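Local coordinates for protein phosphotransferase ChpT (Brucella abortus, PDB 4QPK) that relays phosphoryl groups as a homodimeric histidine phosphotransferase in the phosphorelay that controls growth, division and intracellular survival of this pathogen, at residues 170-175 with 179-184. Sequence-based numbering, arbitrary orientation.
Sequences RLEGSD and RFVITV
Glu172 forms salt bridges to two arginines, Arg179 across the hairpin through OE1 and Arg170 on its own strand through OE2. OE1 takes NE of Arg179 at 2.7 Å, close to the guanidinium plane, with a weak second bond from NH2; both nitrogens converge on this single oxygen, and the two planes are turned 76° apart. OE2 receives both NE and NH2 of Arg170, each 2.8 Å away, and the bend of the Arg170 chain at chi3 (-42°) brings the NE/NH2 side of the guanidinium to OE2, which lies nearly in its plane. With two cations round it, the carboxylate is probably firmly ionised. Val181 packs beneath this network: its CG1 sits under a face of the Arg170 guanidinium, 3.8 Å from NH2, while CG2 lies 3.7 Å from Glu172 OE1. A water bonded to Thr183 OG1 makes a weak link to Arg170 NH1.

On the other face, toward helix 144-160, Leu171 CD2 meets Phe180 CD2 at 3.8 Å, and both side chains rest on Leu150.

The backbones pair through Arg170 and Val181, then through Glu172 and Arg179, two hydrogen-bonded pairs flanking the non-hydrogen-bonded Leu171-Phe180 pair. This is an antiparallel beta hairpin in the mixed sheet of the C-terminal domain, built like the catalytic and ATP-binding domain of histidine kinases but lacking the regions needed to bind ATP.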
loop_
_atom_site.group_PDB
_atom_site.type_symbol
_atom_site.label_atom_id
_atom_site.label_comp_id
_atom_site.label_asym_id
_atom_site.label_seq_id
_atom_site.Cartn_x
_atom_site.Cartn_y
_atom_site.Cartn_z
ATOM N N ARG B 170 8.179 -9.766 23.493
ATOM C CA ARG B 170 8.536 -11.147 23.829
ATOM C C ARG B 170 7.617 -12.151 23.165
ATOM O O ARG B 170 6.390 -12.049 23.262
ATOM C CB ARG B 170 8.503 -11.390 25.350
ATOM C CG ARG B 170 9.439 -10.521 26.133
ATOM C CD ARG B 170 9.668 -11.064 27.533
ATOM N NE ARG B 170 8.439 -11.555 28.147
ATOM C CZ ARG B 170 7.643 -10.832 28.932
ATOM N NH1 ARG B 170 7.925 -9.559 29.185
ATOM N NH2 ARG B 170 6.551 -11.382 29.453
ATOM N N LEU B 171 8.219 -13.132 22.506
ATOM C CA LEU B 171 7.491 -14.262 21.966
ATOM C C LEU B 171 7.578 -15.411 22.950
ATOM O O LEU B 171 8.679 -15.821 23.341
ATOM C CB LEU B 171 8.064 -14.701 20.616
ATOM C CG LEU B 171 8.292 -13.634 19.551
ATOM C CD1 LEU B 171 8.640 -14.318 18.242
ATOM C CD2 LEU B 171 7.064 -12.776 19.402
ATOM N N GLU B 172 6.421 -15.931 23.336
ATOM C CA GLU B 172 6.331 -16.993 24.335
ATOM C C GLU B 172 5.406 -18.102 23.844
ATOM O O GLU B 172 4.896 -18.034 22.730
ATOM C CB GLU B 172 5.834 -16.426 25.668
ATOM C CG GLU B 172 6.719 -15.308 26.226
ATOM C CD GLU B 172 6.168 -14.668 27.498
ATOM O OE1 GLU B 172 5.018 -14.973 27.888
ATOM O OE2 GLU B 172 6.893 -13.848 28.104
ATOM N N GLY B 173 5.189 -19.122 24.672
ATOM C CA GLY B 173 4.295 -20.206 24.297
ATOM C C GLY B 173 4.899 -21.187 23.312
ATOM O O GLY B 173 6.118 -21.263 23.150
ATOM N N SER B 174 4.033 -21.966 22.672
ATOM C CA SER B 174 4.452 -22.983 21.711
ATOM C C SER B 174 4.154 -22.531 20.291
ATOM O O SER B 174 3.494 -21.514 20.090
ATOM C CB SER B 174 3.730 -24.297 21.982
ATOM O OG SER B 174 2.339 -24.137 21.746
ATOM N N ASP B 175 4.594 -23.300 19.300
ATOM C CA ASP B 175 4.319 -22.900 17.930
ATOM C C ASP B 175 2.847 -23.170 17.586
ATOM O O ASP B 175 2.298 -22.566 16.665
ATOM C CB ASP B 175 5.277 -23.586 16.941
ATOM C CG ASP B 175 5.003 -25.065 16.767
ATOM O OD1 ASP B 175 4.553 -25.721 17.727
ATOM O OD2 ASP B 175 5.259 -25.571 15.650
ATOM N N ARG B 179 2.183 -16.993 22.339
ATOM C CA ARG B 179 1.771 -15.850 23.136
ATOM C C ARG B 179 2.684 -14.672 22.785
ATOM O O ARG B 179 3.902 -14.829 22.738
ATOM C CB ARG B 179 1.833 -16.169 24.640
ATOM C CG ARG B 179 1.540 -14.968 25.533
ATOM C CD ARG B 179 1.323 -15.365 27.002
ATOM N NE ARG B 179 2.497 -15.991 27.603
ATOM C CZ ARG B 179 2.614 -17.297 27.848
ATOM N NH1 ARG B 179 1.620 -18.127 27.552
ATOM N NH2 ARG B 179 3.725 -17.773 28.399
ATOM N N PHE B 180 2.088 -13.514 22.482
ATOM C CA PHE B 180 2.853 -12.310 22.178
ATOM C C PHE B 180 2.721 -11.316 23.314
ATOM O O PHE B 180 1.619 -11.022 23.757
ATOM C CB PHE B 180 2.380 -11.648 20.868
ATOM C CG PHE B 180 2.306 -12.583 19.697
ATOM C CD1 PHE B 180 1.241 -12.501 18.798
ATOM C CD2 PHE B 180 3.307 -13.525 19.467
ATOM C CE1 PHE B 180 1.164 -13.350 17.704
ATOM C CE2 PHE B 180 3.237 -14.377 18.377
ATOM C CZ PHE B 180 2.162 -14.287 17.489
ATOM N N VAL B 181 3.840 -10.773 23.769
ATOM C CA VAL B 181 3.795 -9.794 24.838
ATOM C C VAL B 181 4.511 -8.528 24.405
ATOM O O VAL B 181 5.703 -8.548 24.106
ATOM C CB VAL B 181 4.426 -10.342 26.132
ATOM C CG1 VAL B 181 4.164 -9.378 27.277
ATOM C CG2 VAL B 181 3.851 -11.734 26.442
ATOM N N ILE B 182 3.768 -7.430 24.370
ATOM C CA ILE B 182 4.321 -6.138 23.989
ATOM C C ILE B 182 4.212 -5.210 25.188
ATOM O O ILE B 182 3.106 -4.881 25.633
ATOM C CB ILE B 182 3.583 -5.539 22.769
ATOM C CG1 ILE B 182 4.031 -6.240 21.484
ATOM C CG2 ILE B 182 3.898 -4.068 22.612
ATOM C CD1 ILE B 182 3.401 -7.598 21.254
ATOM N N THR B 183 5.363 -4.814 25.719
ATOM C CA THR B 183 5.412 -3.996 26.925
ATOM C C THR B 183 5.983 -2.616 26.631
ATOM O O THR B 183 7.103 -2.497 26.127
ATOM C CB THR B 183 6.264 -4.670 28.023
ATOM O OG1 THR B 183 5.792 -6.002 28.247
ATOM C CG2 THR B 183 6.158 -3.870 29.322
ATOM N N VAL B 184 5.210 -1.576 26.928
ATOM C CA VAL B 184 5.681 -0.216 26.703
ATOM C C VAL B 184 5.780 0.606 27.991
ATOM O O VAL B 184 4.967 0.475 28.911
ATOM C CB VAL B 184 4.793 0.542 25.681
ATOM C CG1 VAL B 184 4.920 -0.103 24.300
ATOM C CG2 VAL B 184 3.336 0.572 26.126
HETATM O O HOH W 1 5.904 -7.240 30.581
#